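Thiosulfate:glutathione sulfurtransferase (Homo sapiens, PDB 6BEV) transfers sulfur from thiosulfate to glutathione, yielding the S-sulfanylglutathione that links early hydrogen sulfide oxidation to later steps. Local coordinates at residues 63-68 with 105-110. Sequence-based numbering, arbitrary orientation. Where two conformers were deposited one is given.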
loop_
_atom_site.group_PDB
_atom_site.type_symbol
_atom_site.label_atom_id
_atom_site.label_comp_id
_atom_site.label_asym_id
_atom_site.label_seq_id
_atom_site.Cartn_x
_atom_site.Cartn_y
_atom_site.Cartn_z
ATOM N N ILE A 63 -2.948 0.135 -6.601
ATOM C CA ILE A 63 -3.351 -1.228 -6.940
ATOM C C ILE A 63 -4.678 -1.451 -6.242
ATOM O O ILE A 63 -4.705 -1.783 -5.042
ATOM C CB ILE A 63 -2.351 -2.312 -6.517
ATOM C CG1 ILE A 63 -0.954 -2.004 -7.041
ATOM C CG2 ILE A 63 -2.852 -3.652 -7.028
ATOM C CD1 ILE A 63 0.100 -3.015 -6.626
ATOM N N PRO A 64 -5.797 -1.240 -6.927
ATOM C CA PRO A 64 -7.097 -1.466 -6.284
ATOM C C PRO A 64 -7.139 -2.844 -5.637
ATOM O O PRO A 64 -6.591 -3.822 -6.159
ATOM C CB PRO A 64 -8.080 -1.365 -7.452
ATOM C CG PRO A 64 -7.421 -0.420 -8.411
ATOM C CD PRO A 64 -5.947 -0.760 -8.315
ATOM N N VAL A 65 -7.829 -2.926 -4.498
ATOM C CA VAL A 65 -7.838 -4.188 -3.771
ATOM C C VAL A 65 -8.368 -5.328 -4.641
ATOM O O VAL A 65 -7.903 -6.462 -4.526
ATOM C CB VAL A 65 -8.570 -4.043 -2.422
ATOM C CG1 VAL A 65 -10.062 -3.775 -2.612
ATOM C CG2 VAL A 65 -8.303 -5.264 -1.540
ATOM N N SER A 66 -9.309 -5.045 -5.546
ATOM C CA SER A 66 -9.837 -6.075 -6.435
ATOM C C SER A 66 -8.816 -6.571 -7.454
ATOM O O SER A 66 -9.023 -7.634 -8.051
ATOM C CB SER A 66 -11.054 -5.545 -7.186
ATOM O OG SER A 66 -10.716 -4.389 -7.934
ATOM N N GLU A 67 -7.739 -5.821 -7.684
ATOM C CA GLU A 67 -6.638 -6.221 -8.555
ATOM C C GLU A 67 -5.463 -6.825 -7.802
ATOM O O GLU A 67 -4.561 -7.369 -8.439
ATOM C CB GLU A 67 -6.093 -5.016 -9.333
ATOM C CG GLU A 67 -7.085 -4.365 -10.272
ATOM C CD GLU A 67 -6.541 -3.118 -10.960
ATOM O OE1 GLU A 67 -5.304 -2.991 -11.145
ATOM O OE2 GLU A 67 -7.368 -2.254 -11.319
ATOM N N LEU A 68 -5.434 -6.719 -6.477
ATOM C CA LEU A 68 -4.194 -6.961 -5.742
ATOM C C LEU A 68 -3.763 -8.420 -5.783
ATOM O O LEU A 68 -2.562 -8.700 -5.864
ATOM C CB LEU A 68 -4.327 -6.458 -4.307
ATOM C CG LEU A 68 -3.081 -6.591 -3.428
ATOM C CD1 LEU A 68 -1.887 -5.842 -3.992
ATOM C CD2 LEU A 68 -3.382 -6.095 -2.050
ATOM N N GLY A 105 -7.804 -1.196 3.058
ATOM C CA GLY A 105 -6.402 -1.352 3.409
ATOM C C GLY A 105 -6.155 -2.571 4.276
ATOM O O GLY A 105 -5.187 -3.311 4.076
ATOM N N LEU A 106 -7.056 -2.830 5.223
ATOM C CA LEU A 106 -6.958 -4.038 6.038
ATOM C C LEU A 106 -7.118 -5.296 5.181
ATOM O O LEU A 106 -6.323 -6.244 5.283
ATOM C CB LEU A 106 -8.033 -4.000 7.123
ATOM C CG LEU A 106 -8.084 -5.227 8.038
ATOM C CD1 LEU A 106 -6.763 -5.464 8.766
ATOM C CD2 LEU A 106 -9.219 -5.094 9.046
ATOM N N GLN A 107 -8.144 -5.321 4.331
ATOM C CA GLN A 107 -8.348 -6.452 3.439
ATOM C C GLN A 107 -7.106 -6.704 2.588
ATOM O O GLN A 107 -6.687 -7.854 2.407
ATOM C CB GLN A 107 -9.570 -6.179 2.559
ATOM C CG GLN A 107 -9.868 -7.267 1.552
ATOM C CD GLN A 107 -10.896 -6.857 0.514
ATOM O OE1 GLN A 107 -11.456 -5.765 0.565
ATOM N NE2 GLN A 107 -11.131 -7.729 -0.447
ATOM N N ALA A 108 -6.515 -5.641 2.036
ATOM C CA ALA A 108 -5.335 -5.787 1.191
ATOM C C ALA A 108 -4.154 -6.308 1.990
ATOM O O ALA A 108 -3.402 -7.162 1.501
ATOM C CB ALA A 108 -4.999 -4.431 0.568
ATOM N N THR A 109 -3.974 -5.813 3.217
ATOM C CA THR A 109 -2.842 -6.238 4.031
ATOM C C THR A 109 -2.950 -7.715 4.360
ATOM O O THR A 109 -1.973 -8.466 4.262
ATOM C CB THR A 109 -2.777 -5.400 5.304
ATOM O OG1 THR A 109 -2.599 -4.017 4.956
ATOM C CG2 THR A 109 -1.617 -5.816 6.166
ATOM N N GLN A 110 -4.140 -8.139 4.773
ATOM C CA GLN A 110 -4.362 -9.551 5.062
ATOM C C GLN A 110 -4.125 -10.416 3.829
ATOM O O GLN A 110 -3.524 -11.502 3.918
ATOM C CB GLN A 110 -5.789 -9.717 5.572
ATOM C CG GLN A 110 -6.043 -9.076 6.918
ATOM C CD GLN A 110 -7.516 -9.050 7.288
ATOM O OE1 GLN A 110 -8.386 -8.970 6.415
ATOM N NE2 GLN A 110 -7.797 -9.080 8.574
#
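Gly105 O receives two donors from one residue, Thr109, in the helical turn that also holds Ala108, which touches Leu68 and Val65. Thr109 N donates at 2.9 Å to Gly105 O, the ordinary helical bond, while Thr109 OG1 reaches the same Gly105 O at 2.8 Å from the opposite face of the carbonyl plane, tilted 34° from it. The threonine hydroxyl is thus satisfied within its own helix, and Thr109 turns away from residues 63-68. Across the interface no hydrogen bond forms; methyl groups meet each other and one amide. Leu68, with CG opposite the backbone N (chi1 -178°), extends CD2 to 3.5 Å from Ala108 CB, closer than carbons usually pack. The Val65 CA and Ala108 CA atoms lie 5.8 Å apart, a close approach consistent with the small alanine side chain. Val65 CG2 joins from three residues earlier, 4.0 Å from Ala108 CB.

That same methyl lies over the face of the Gln107 amide, almost directly above CD, with 3.7 Å between Val65 CG2 and Gln107 CD; the two side chains cross at about a right angle. Gln107 occupies two modelled positions, so this solvent-exposed part of the contact describes one of them and is less certain. Deeper in, Leu68 and Ala108 both touch Phe97 of the strand 95-98, and Val65 and Ala108 touch Val46. The contact therefore joins segment 63-68, on helix 65-73, to helix 103-114 beside the parallel sheet of the rhodanese domain, with Val65 about 7 Å, side chain to side chain, from the persulfide-forming Cys99. Its chemistry implies cohesion by van der Waals contact: buried Leu68-Ala108 packing inside, and a methyl over an amide face at the exposed side.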